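Local coordinates for NTD biosynthesis operon protein NtdA (Bacillus subtilis subsp. subtilis, PDB 4K2M), which catalyses the reversible, pyridoxal phosphate-dependent transamination of 3-dehydroglucose 6-phosphate with glutamate, giving kanosamine 6-phosphate, at residues V375-Y380 / L413-Y418; E340-S345 / F353-R358; P247-G252 / V349-P354. All blocks are in the same frame, centred on the assembly; numbering follows the deposited sequence.

Overall arrangement
Contacts 1 and 2 (centres about 12 Å apart) each dock a loop on one strand of a small two-stranded antiparallel sheet in the C-terminal part of the aspartate aminotransferase fold. Its strands 353-356 and 412-415 are probably hydrogen-bonded through Leu413 O to Ile355 N (2.8 Å) and Leu415 N to Phe353 O (3.1 Å). Residues 340-345 border one outer edge and 375-380 the other. In contact 3, centred about 12 Å from contact 1, the chain just ahead of strand 353-356 meets the loop 247-252, which carries the cofactor lysine. Lys249 and Tyr248 hold the external aldimine, Tyr380 of contact 1 lines its pocket, and the side chain of Pro354 in contact 2 stays about 13 Å from it.

Contact 1 of 3, residues V375-Y380 / L413-Y418; sequences VQTDVY and LHLPLY. With EDO (1,2-ethanediol), chain E.
A single antiparallel bridge between Asp378 and His414 fastens the loop after helix 362-373 to the edge of strand 412-415, in the C-terminal part of the aminotransferase fold. It is a hydrogen-bonded pair: His414 N gives to Asp378 O (2.9 Å), and Asp378 N gives to His414 O (3.3 Å). The first torsion of His414 (chi1 -68°) puts CG beside the backbone N, and the ring edge faces the backbone of 378-380, with CE1 3.2 Å from Tyr380 O. Tyr380 turns the edge of its ring toward the imidazole face in an offset edge-to-face pair, centroids 5.7 Å apart and planes at 83°. Upstream, Thr377 CB sits on His414 O (3.4 Å), and its OG1 approaches Leu413 CD1 crosswise. Asp378 leads away from the strand; OD1 accepts Val379 N (2.7 Å) and OD2 accepts O2 of an ethanediol (2.7 Å), probably from the crystallisation liquor, whose C1 lies over the centre of the Tyr380 ring. With two backbone bonds fixing Asp378 and the imidazole beside Tyr380, the contact probably helps to place a residue that lines the ligand pocket, next in sequence to the substrate-binding Tyr381.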
loop_
_atom_site.group_PDB
_atom_site.type_symbol
_atom_site.label_atom_id
_atom_site.label_comp_id
_atom_site.label_asym_id
_atom_site.label_seq_id
_atom_site.Cartn_x
_atom_site.Cartn_y
_atom_site.Cartn_z
ATOM N N VAL A 375 34.105 6.667 3.964
ATOM C CA VAL A 375 33.130 6.184 4.951
ATOM C C VAL A 375 31.900 7.083 4.997
ATOM O O VAL A 375 31.996 8.251 5.371
ATOM C CB VAL A 375 33.763 6.107 6.353
ATOM C CG1 VAL A 375 32.706 5.791 7.415
ATOM C CG2 VAL A 375 34.855 5.040 6.371
ATOM N N GLN A 376 30.742 6.532 4.630
ATOM C CA GLN A 376 29.494 7.300 4.620
ATOM C C GLN A 376 28.735 7.131 5.933
ATOM O O GLN A 376 28.554 6.016 6.431
ATOM C CB GLN A 376 28.626 6.872 3.425
ATOM C CG GLN A 376 27.222 7.472 3.412
ATOM C CD GLN A 376 26.410 7.104 2.165
ATOM O OE1 GLN A 376 26.335 5.935 1.762
ATOM N NE2 GLN A 376 25.789 8.112 1.555
ATOM N N THR A 377 28.333 8.254 6.506
ATOM C CA THR A 377 27.527 8.268 7.722
ATOM C C THR A 377 26.258 9.040 7.383
ATOM O O THR A 377 26.106 9.548 6.265
ATOM C CB THR A 377 28.266 8.927 8.901
ATOM O OG1 THR A 377 28.731 10.227 8.506
ATOM C CG2 THR A 377 29.464 8.068 9.340
ATOM N N ASP A 378 25.339 9.133 8.331
ATOM C CA ASP A 378 24.086 9.821 8.056
ATOM C C ASP A 378 23.492 10.332 9.351
ATOM O O ASP A 378 23.952 9.986 10.445
ATOM C CB ASP A 378 23.099 8.875 7.372
ATOM C CG ASP A 378 22.145 9.593 6.438
ATOM O OD1 ASP A 378 22.004 10.828 6.555
ATOM O OD2 ASP A 378 21.527 8.910 5.597
ATOM N N VAL A 379 22.459 11.157 9.228
ATOM C CA VAL A 379 21.757 11.669 10.402
ATOM C C VAL A 379 20.261 11.430 10.214
ATOM O O VAL A 379 19.625 12.088 9.398
ATOM C CB VAL A 379 22.066 13.165 10.637
ATOM C CG1 VAL A 379 21.173 13.748 11.765
ATOM C CG2 VAL A 379 23.541 13.361 11.002
ATOM N N TYR A 380 19.711 10.453 10.933
ATOM C CA TYR A 380 18.260 10.200 10.911
ATOM C C TYR A 380 17.657 10.945 12.098
ATOM O O TYR A 380 17.860 10.517 13.247
ATOM C CB TYR A 380 17.997 8.687 11.075
ATOM C CG TYR A 380 18.261 7.833 9.839
ATOM C CD1 TYR A 380 19.519 7.789 9.244
ATOM C CD2 TYR A 380 17.253 7.037 9.297
ATOM C CE1 TYR A 380 19.750 7.004 8.107
ATOM C CE2 TYR A 380 17.477 6.236 8.186
ATOM C CZ TYR A 380 18.730 6.229 7.591
ATOM O OH TYR A 380 18.943 5.439 6.479
ATOM N N LEU A 413 25.057 11.203 15.258
ATOM C CA LEU A 413 25.662 10.729 14.026
ATOM C C LEU A 413 25.443 9.225 13.958
ATOM O O LEU A 413 25.772 8.505 14.902
ATOM C CB LEU A 413 27.168 11.026 14.023
ATOM C CG LEU A 413 27.868 10.684 12.713
ATOM C CD1 LEU A 413 27.182 11.439 11.586
ATOM C CD2 LEU A 413 29.335 11.050 12.768
ATOM N N HIS A 414 24.884 8.755 12.850
ATOM C CA HIS A 414 24.639 7.328 12.696
ATOM C C HIS A 414 25.743 6.662 11.892
ATOM O O HIS A 414 26.130 7.160 10.820
ATOM C CB HIS A 414 23.263 7.100 12.052
ATOM C CG HIS A 414 22.133 7.490 12.949
ATOM N ND1 HIS A 414 21.396 8.643 12.772
ATOM C CD2 HIS A 414 21.655 6.899 14.071
ATOM C CE1 HIS A 414 20.493 8.731 13.737
ATOM N NE2 HIS A 414 20.629 7.688 14.537
ATOM N N LEU A 415 26.222 5.529 12.413
ATOM C CA LEU A 415 27.277 4.750 11.781
ATOM C C LEU A 415 26.643 3.572 11.052
ATOM O O LEU A 415 25.606 3.078 11.494
ATOM C CB LEU A 415 28.228 4.225 12.852
ATOM C CG LEU A 415 28.822 5.282 13.773
ATOM C CD1 LEU A 415 29.871 4.587 14.636
ATOM C CD2 LEU A 415 29.444 6.415 12.964
ATOM N N PRO A 416 27.264 3.101 9.957
ATOM C CA PRO A 416 26.676 1.975 9.218
ATOM C C PRO A 416 26.422 0.761 10.112
ATOM O O PRO A 416 27.301 0.382 10.897
ATOM C CB PRO A 416 27.758 1.635 8.184
ATOM C CG PRO A 416 28.441 2.952 7.939
ATOM C CD PRO A 416 28.474 3.628 9.289
ATOM N N LEU A 417 25.224 0.177 10.017
ATOM C CA LEU A 417 24.900 -1.029 10.790
ATOM C C LEU A 417 23.694 -1.726 10.149
ATOM O O LEU A 417 22.585 -1.196 10.131
ATOM C CB LEU A 417 24.651 -0.705 12.271
ATOM C CG LEU A 417 24.715 -1.918 13.231
ATOM C CD1 LEU A 417 24.945 -1.495 14.689
ATOM C CD2 LEU A 417 23.451 -2.787 13.155
ATOM N N TYR A 418 23.920 -2.916 9.610
ATOM C CA TYR A 418 22.819 -3.703 9.074
ATOM C C TYR A 418 23.345 -5.128 9.043
ATOM O O TYR A 418 24.563 -5.332 9.129
ATOM C CB TYR A 418 22.374 -3.178 7.693
ATOM C CG TYR A 418 23.504 -3.107 6.678
ATOM C CD1 TYR A 418 23.734 -4.149 5.786
ATOM C CD2 TYR A 418 24.328 -1.988 6.615
ATOM C CE1 TYR A 418 24.777 -4.092 4.859
ATOM C CE2 TYR A 418 25.371 -1.922 5.692
ATOM C CZ TYR A 418 25.587 -2.979 4.831
ATOM O OH TYR A 418 26.618 -2.904 3.918
HETATM C C1 EDO E . 17.393 9.474 6.735
HETATM O O1 EDO E . 16.512 9.329 5.614
HETATM C C2 EDO E . 18.472 10.505 6.399
HETATM O O2 EDO E . 19.095 10.101 5.176
#

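Contact 2 of 3, residues E340-S345 / F353-R358; sequences ELPELS and FPIKVR. With EDO (1,2-ethanediol), chain D.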
loop_
_atom_site.group_PDB
_atom_site.type_symbol
_atom_site.label_atom_id
_atom_site.label_comp_id
_atom_site.label_asym_id
_atom_site.label_seq_id
_atom_site.Cartn_x
_atom_site.Cartn_y
_atom_site.Cartn_z
ATOM N N GLU A 340 29.857 10.404 22.549
ATOM C CA GLU A 340 29.024 9.564 23.405
ATOM C C GLU A 340 28.654 8.312 22.621
ATOM O O GLU A 340 28.296 8.400 21.456
ATOM C CB GLU A 340 27.741 10.279 23.812
ATOM C CG GLU A 340 27.914 11.386 24.844
ATOM C CD GLU A 340 26.574 12.021 25.221
ATOM O OE1 GLU A 340 25.637 11.265 25.573
ATOM O OE2 GLU A 340 26.453 13.265 25.147
ATOM N N LEU A 341 28.750 7.152 23.260
ATOM C CA LEU A 341 28.333 5.901 22.634
ATOM C C LEU A 341 27.021 5.466 23.265
ATOM O O LEU A 341 26.769 5.750 24.438
ATOM C CB LEU A 341 29.384 4.808 22.884
ATOM C CG LEU A 341 30.687 4.939 22.099
ATOM C CD1 LEU A 341 31.804 4.099 22.736
ATOM C CD2 LEU A 341 30.487 4.534 20.624
ATOM N N PRO A 342 26.196 4.726 22.510
ATOM C CA PRO A 342 25.001 4.206 23.179
ATOM C C PRO A 342 25.364 3.140 24.207
ATOM O O PRO A 342 26.452 2.564 24.155
ATOM C CB PRO A 342 24.185 3.594 22.035
ATOM C CG PRO A 342 25.226 3.208 20.996
ATOM C CD PRO A 342 26.344 4.235 21.125
ATOM N N GLU A 343 24.467 2.919 25.158
ATOM C CA GLU A 343 24.658 1.891 26.171
ATOM C C GLU A 343 24.343 0.517 25.589
ATOM O O GLU A 343 23.383 0.354 24.832
ATOM C CB GLU A 343 23.729 2.190 27.346
ATOM C CG GLU A 343 23.784 1.196 28.486
ATOM C CD GLU A 343 22.851 1.594 29.620
ATOM O OE1 GLU A 343 22.542 2.800 29.733
ATOM O OE2 GLU A 343 22.422 0.705 30.388
ATOM N N LEU A 344 25.140 -0.486 25.936
ATOM C CA LEU A 344 24.848 -1.832 25.476
ATOM C C LEU A 344 23.731 -2.372 26.358
ATOM O O LEU A 344 23.982 -3.017 27.382
ATOM C CB LEU A 344 26.097 -2.716 25.586
ATOM C CG LEU A 344 25.973 -4.125 25.011
ATOM C CD1 LEU A 344 25.913 -4.154 23.480
ATOM C CD2 LEU A 344 27.074 -5.068 25.535
ATOM N N SER A 345 22.489 -2.078 25.992
ATOM C CA SER A 345 21.371 -2.453 26.846
ATOM C C SER A 345 20.517 -3.551 26.218
ATOM O O SER A 345 20.537 -3.764 24.999
ATOM C CB SER A 345 20.508 -1.240 27.133
ATOM O OG SER A 345 19.798 -0.881 25.963
ATOM N N PHE A 353 22.418 2.999 14.611
ATOM C CA PHE A 353 23.451 3.052 15.649
ATOM C C PHE A 353 23.917 4.488 15.817
ATOM O O PHE A 353 24.721 4.983 15.015
ATOM C CB PHE A 353 24.664 2.174 15.293
ATOM C CG PHE A 353 25.676 2.109 16.400
ATOM C CD1 PHE A 353 25.543 1.160 17.410
ATOM C CD2 PHE A 353 26.725 3.036 16.472
ATOM C CE1 PHE A 353 26.444 1.115 18.476
ATOM C CE2 PHE A 353 27.642 2.989 17.531
ATOM C CZ PHE A 353 27.487 2.029 18.540
ATOM N N PRO A 354 23.405 5.168 16.846
ATOM C CA PRO A 354 23.741 6.587 17.021
ATOM C C PRO A 354 24.870 6.816 18.003
ATOM O O PRO A 354 24.870 6.265 19.119
ATOM C CB PRO A 354 22.450 7.181 17.591
ATOM C CG PRO A 354 21.843 6.050 18.379
ATOM C CD PRO A 354 22.268 4.749 17.688
ATOM N N ILE A 355 25.841 7.624 17.588
ATOM C CA ILE A 355 26.801 8.170 18.539
ATOM C C ILE A 355 26.523 9.661 18.618
ATOM O O ILE A 355 25.750 10.193 17.823
ATOM C CB ILE A 355 28.258 7.920 18.125
ATOM C CG1 ILE A 355 28.610 8.704 16.864
ATOM C CG2 ILE A 355 28.525 6.416 17.903
ATOM C CD1 ILE A 355 30.084 8.573 16.462
ATOM N N LYS A 356 27.109 10.349 19.588
ATOM C CA LYS A 356 27.003 11.812 19.582
ATOM C C LYS A 356 28.398 12.406 19.501
ATOM O O LYS A 356 29.320 11.914 20.158
ATOM C CB LYS A 356 26.243 12.319 20.818
ATOM C CG LYS A 356 24.758 11.931 20.844
ATOM C CD LYS A 356 24.139 12.074 22.254
ATOM C CE LYS A 356 23.938 13.505 22.675
ATOM N NZ LYS A 356 23.385 13.589 24.085
ATOM N N VAL A 357 28.552 13.427 18.661
ATOM C CA VAL A 357 29.825 14.129 18.526
ATOM C C VAL A 357 29.560 15.589 18.878
ATOM O O VAL A 357 28.411 15.969 19.092
ATOM C CB VAL A 357 30.382 14.005 17.095
ATOM C CG1 VAL A 357 30.607 12.517 16.737
ATOM C CG2 VAL A 357 29.424 14.626 16.105
ATOM N N ARG A 358 30.600 16.413 18.940
ATOM C CA ARG A 358 30.383 17.835 19.204
ATOM C C ARG A 358 29.564 18.494 18.092
ATOM O O ARG A 358 29.783 18.245 16.899
ATOM C CB ARG A 358 31.713 18.566 19.393
ATOM C CG ARG A 358 32.393 18.291 20.728
ATOM C CD ARG A 358 33.766 18.953 20.766
ATOM N NE ARG A 358 33.795 20.153 19.930
ATOM C CZ ARG A 358 33.495 21.372 20.365
ATOM N NH1 ARG A 358 33.149 21.554 21.632
ATOM N NH2 ARG A 358 33.541 22.407 19.533
HETATM C C1 EDO D . 24.748 8.013 22.136
HETATM O O1 EDO D . 23.788 7.165 21.506
HETATM C C2 EDO D . 24.067 8.708 23.319
HETATM O O2 EDO D . 23.629 7.712 24.246
#
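Lys356 reaches along Glu340 on the margin of strand 353-356, and its side chain can be followed outward atom by atom. CB lies 3.9 Å from Glu340 CB, the two chains setting off side by side in the same direction. CG passes an ethanediol, probably from the crystallisation liquor, and CD touches C2 of that molecule at 3.5 Å. A bend at chi3 (72°) then brings CE within 3.5 Å of Glu340 OE2. At the tip NZ forms a salt bridge with Glu340 OE2 whose hydrogen bond, at 3.3 Å, is weak; NZ also gives to Pro174 O, while Glu340 OE1 accepts from Gln175 NE2. The pair is thus shared with the loop at 174-175. The two backbone bonds, Glu340 N to Lys356 O and Lys356 N to Glu340 O, are shorter, both 2.9 Å. Farther along, the pattern gives way to apolar contact. Leu341 CD2 meets Ile355 CG2 at 3.8 Å and comes near the plane of the Phe353 ring at its edge. The Pro342 and Phe353 side chains cross at about a right angle, with Pro342 CG 3.5 Å from Phe353 CE1. Ethanediol O1 gives a hydrogen bond to Pro354 O, against which Pro342 CD also packs (3.2 Å). The pairing stops after one antiparallel bridge, since Pro342, in line for the next hydrogen-bonded pair with Pro354, has no N-H to give; the bridge borders the small C-terminal sheet, on the edge of strand 353-356 opposite strand 412-415.

Contact 3 of 3, residues P247-G252 / V349-P354; sequences PYKNFG and VWHLFP. With O1G (3-deoxy-3-[(E)-({3-hydroxy-2-methyl-5-[(phosphonooxy)methyl]pyridin-4-yl}methylidene)amino]-6-O-phosphono-alpha-D-gluco pyranose), chain C; EDO (1,2-ethanediol), chain D.
His351 ND1 gives its hydrogen to Asn250 OD1 at 2.9 Å, with the oxygen close to the imidazole plane and the donor tilted 19° from the plane of the amide carbonyl. At the other end of the same amide, ND2 gives a hydrogen bond to Val349 O (3.0 Å). That hydrogen bond lies in the amide plane but comes down on the peptide carbonyl from above, 48° out of its plane. One asparagine side chain therefore holds the residues before and after Trp350, Val349 through its carbonyl and His351 through its ring, and these bonds fix which way round the amide lies; ND2 has a further, weak bond to Asn316 OD1. At the far nitrogen of the ring, His351 NE2 lies 2.8 Å from a water that is also 2.7 Å from O2 of the sugar in the bound aldimine. Next to it, Lys249 bends at chi2 and chi4 so that NZ gives a hydrogen bond to sugar O4 (2.8 Å); Asn246 OD1 is a further partner.

This is the active site of a fold-type I, pyridoxal phosphate-dependent aminotransferase. Lys249 is the residue that carries the cofactor in the resting enzyme, and here the sugar nitrogen has taken its place. Lys249 NZ stands 3.1 Å from sugar C3, consistent with the proton-transfer role of this lysine in the family. Tyr248 OH secures the substrate's phosphate through OP8 (2.8 Å), in the plane of the tyrosine ring, while Thr100 and Ser101 of the second subunit pack on Pro247 and Tyr248.

The imidazole edge turns His351 CE1 to Tyr248 O at 3.1 Å. Lys249 CD lies near the same ring carbon. Val349 CG2 rests against Asn250 ND2, and Gln227, a cofactor-binding residue, touches His351.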
loop_
_atom_site.group_PDB
_atom_site.type_symbol
_atom_site.label_atom_id
_atom_site.label_comp_id
_atom_site.label_asym_id
_atom_site.label_seq_id
_atom_site.Cartn_x
_atom_site.Cartn_y
_atom_site.Cartn_z
ATOM N N PRO A 247 11.151 -2.440 3.604
ATOM C CA PRO A 247 12.338 -3.263 3.353
ATOM C C PRO A 247 13.612 -2.860 4.084
ATOM O O PRO A 247 14.541 -3.672 4.110
ATOM C CB PRO A 247 12.560 -3.091 1.848
ATOM C CG PRO A 247 11.197 -2.829 1.319
ATOM C CD PRO A 247 10.524 -1.980 2.349
ATOM N N TYR A 248 13.691 -1.646 4.622
ATOM C CA TYR A 248 14.889 -1.259 5.358
ATOM C C TYR A 248 14.796 -1.601 6.840
ATOM O O TYR A 248 15.759 -1.396 7.580
ATOM C CB TYR A 248 15.177 0.233 5.212
ATOM C CG TYR A 248 14.952 0.770 3.820
ATOM C CD1 TYR A 248 15.391 0.078 2.697
ATOM C CD2 TYR A 248 14.272 1.956 3.635
ATOM C CE1 TYR A 248 15.160 0.578 1.417
ATOM C CE2 TYR A 248 14.049 2.462 2.384
ATOM C CZ TYR A 248 14.488 1.781 1.280
ATOM O OH TYR A 248 14.234 2.308 0.031
ATOM N N LYS A 249 13.651 -2.106 7.286
ATOM C CA LYS A 249 13.487 -2.396 8.721
ATOM C C LYS A 249 14.223 -3.680 9.131
ATOM O O LYS A 249 14.696 -4.445 8.284
ATOM C CB LYS A 249 11.997 -2.477 9.104
ATOM C CG LYS A 249 11.195 -1.183 8.842
ATOM C CD LYS A 249 11.752 0.008 9.616
ATOM C CE LYS A 249 11.069 1.288 9.153
ATOM N NZ LYS A 249 11.534 1.633 7.761
ATOM N N ASN A 250 14.325 -3.920 10.437
ATOM C CA ASN A 250 15.022 -5.124 10.912
ATOM C C ASN A 250 14.419 -6.396 10.327
ATOM O O ASN A 250 15.113 -7.390 10.103
ATOM C CB ASN A 250 14.983 -5.187 12.444
ATOM C CG ASN A 250 15.971 -4.237 13.091
ATOM O OD1 ASN A 250 16.296 -3.189 12.536
ATOM N ND2 ASN A 250 16.462 -4.602 14.278
ATOM N N PHE A 251 13.106 -6.357 10.117
ATOM C CA PHE A 251 12.397 -7.378 9.360
ATOM C C PHE A 251 11.515 -6.617 8.372
ATOM O O PHE A 251 10.723 -5.761 8.777
ATOM C CB PHE A 251 11.506 -8.223 10.279
ATOM C CG PHE A 251 10.406 -8.943 9.542
ATOM C CD1 PHE A 251 10.686 -9.669 8.397
ATOM C CD2 PHE A 251 9.090 -8.874 9.987
ATOM C CE1 PHE A 251 9.683 -10.320 7.697
ATOM C CE2 PHE A 251 8.080 -9.525 9.306
ATOM C CZ PHE A 251 8.379 -10.253 8.144
ATOM N N GLY A 252 11.659 -6.916 7.085
ATOM C CA GLY A 252 10.822 -6.286 6.085
ATOM C C GLY A 252 10.387 -7.241 4.998
ATOM O O GLY A 252 10.873 -8.369 4.929
ATOM N N VAL A 349 17.161 -2.981 19.722
ATOM C CA VAL A 349 17.349 -3.934 18.632
ATOM C C VAL A 349 18.237 -3.391 17.512
ATOM O O VAL A 349 18.413 -4.037 16.488
ATOM C CB VAL A 349 16.023 -4.487 18.060
ATOM C CG1 VAL A 349 15.294 -5.314 19.103
ATOM C CG2 VAL A 349 15.113 -3.340 17.537
ATOM N N TRP A 350 18.788 -2.200 17.718
ATOM C CA TRP A 350 19.875 -1.705 16.882
ATOM C C TRP A 350 19.466 -1.581 15.430
ATOM O O TRP A 350 20.156 -2.046 14.524
ATOM C CB TRP A 350 21.119 -2.597 17.039
ATOM C CG TRP A 350 21.504 -2.728 18.488
ATOM C CD1 TRP A 350 21.373 -3.842 19.278
ATOM C CD2 TRP A 350 22.040 -1.697 19.325
ATOM N NE1 TRP A 350 21.797 -3.555 20.568
ATOM C CE2 TRP A 350 22.212 -2.246 20.615
ATOM C CE3 TRP A 350 22.391 -0.355 19.109
ATOM C CZ2 TRP A 350 22.732 -1.507 21.683
ATOM C CZ3 TRP A 350 22.900 0.385 20.175
ATOM C CH2 TRP A 350 23.068 -0.197 21.445
ATOM N N HIS A 351 18.329 -0.927 15.204
ATOM C CA HIS A 351 17.943 -0.611 13.840
ATOM C C HIS A 351 18.900 0.431 13.242
ATOM O O HIS A 351 19.306 0.334 12.079
ATOM C CB HIS A 351 16.515 -0.068 13.798
ATOM C CG HIS A 351 16.102 0.367 12.429
ATOM N ND1 HIS A 351 15.999 -0.511 11.373
ATOM C CD2 HIS A 351 15.801 1.590 11.935
ATOM C CE1 HIS A 351 15.636 0.151 10.287
ATOM N NE2 HIS A 351 15.511 1.427 10.600
ATOM N N LEU A 352 19.230 1.443 14.046
ATOM C CA LEU A 352 20.228 2.450 13.702
ATOM C C LEU A 352 21.189 2.549 14.872
ATOM O O LEU A 352 20.819 2.216 15.997
ATOM C CB LEU A 352 19.557 3.804 13.405
ATOM C CG LEU A 352 18.791 3.821 12.066
ATOM C CD1 LEU A 352 17.572 4.778 12.075
ATOM C CD2 LEU A 352 19.723 4.157 10.898
ATOM N N PHE A 353 22.418 2.999 14.611
ATOM C CA PHE A 353 23.451 3.052 15.649
ATOM C C PHE A 353 23.917 4.488 15.817
ATOM O O PHE A 353 24.721 4.983 15.015
ATOM C CB PHE A 353 24.664 2.174 15.293
ATOM C CG PHE A 353 25.676 2.109 16.400
ATOM C CD1 PHE A 353 25.543 1.160 17.410
ATOM C CD2 PHE A 353 26.725 3.036 16.472
ATOM C CE1 PHE A 353 26.444 1.115 18.476
ATOM C CE2 PHE A 353 27.642 2.989 17.531
ATOM C CZ PHE A 353 27.487 2.029 18.540
ATOM N N PRO A 354 23.405 5.168 16.846
ATOM C CA PRO A 354 23.741 6.587 17.021
ATOM C C PRO A 354 24.870 6.816 18.003
ATOM O O PRO A 354 24.870 6.265 19.119
ATOM C CB PRO A 354 22.450 7.181 17.591
ATOM C CG PRO A 354 21.843 6.050 18.379
ATOM C CD PRO A 354 22.268 4.749 17.688
HETATM P P O1G C . 6.298 2.920 6.942
HETATM C C3A O1G C . 9.707 4.981 11.171
HETATM O O3 O1G C . 11.054 4.923 11.042
HETATM C C1 O1G C . 13.382 5.954 6.065
HETATM N "N1'" O1G C . 7.752 5.304 12.463
HETATM C C2 O1G C . 12.613 5.793 7.378
HETATM O O2 O1G C . 13.668 5.522 8.362
HETATM C C9A O1G C . 9.092 5.265 12.395
HETATM C C2A O1G C . 9.876 5.522 13.670
HETATM C C3 O1G C . 11.568 4.664 7.348
HETATM N "N3'" O1G C . 10.778 4.861 8.577
HETATM O O1 O1G C . 14.290 4.865 5.840
HETATM C C4 O1G C . 10.713 4.697 6.065
HETATM O O4 O1G C . 10.193 3.353 6.032
HETATM C C4A O1G C . 8.945 4.745 10.040
HETATM C C4B O1G C . 9.569 4.469 8.730
HETATM C C5 O1G C . 11.657 4.807 4.868
HETATM O O5 O1G C . 12.475 5.979 4.954
HETATM C C5A O1G C . 7.557 4.796 10.138
HETATM C C5T O1G C . 6.552 4.571 8.996
HETATM C C6 O1G C . 10.954 5.050 3.561
HETATM C C6A O1G C . 6.988 5.086 11.369
HETATM O OP1 O1G C . 5.018 3.693 6.709
HETATM O OP2 O1G C . 6.101 1.441 6.915
HETATM O OP3 O1G C . 7.460 3.457 6.075
HETATM O OP4 O1G C . 6.688 3.217 8.506
HETATM O O6 O1G C . 11.735 4.907 2.436
HETATM P "P'" O1G C . 11.107 4.348 1.066
HETATM O OP6 O1G C . 10.646 2.939 1.374
HETATM O OP7 O1G C . 9.992 5.272 0.632
HETATM O OP8 O1G C . 12.313 4.392 0.124
HETATM C C1 EDO D . 24.748 8.013 22.136
HETATM O O1 EDO D . 23.788 7.165 21.506
HETATM C C2 EDO D . 24.067 8.708 23.319
HETATM O O2 EDO D . 23.629 7.712 24.246
HETATM O O HOH W 1 14.416 2.981 8.567
#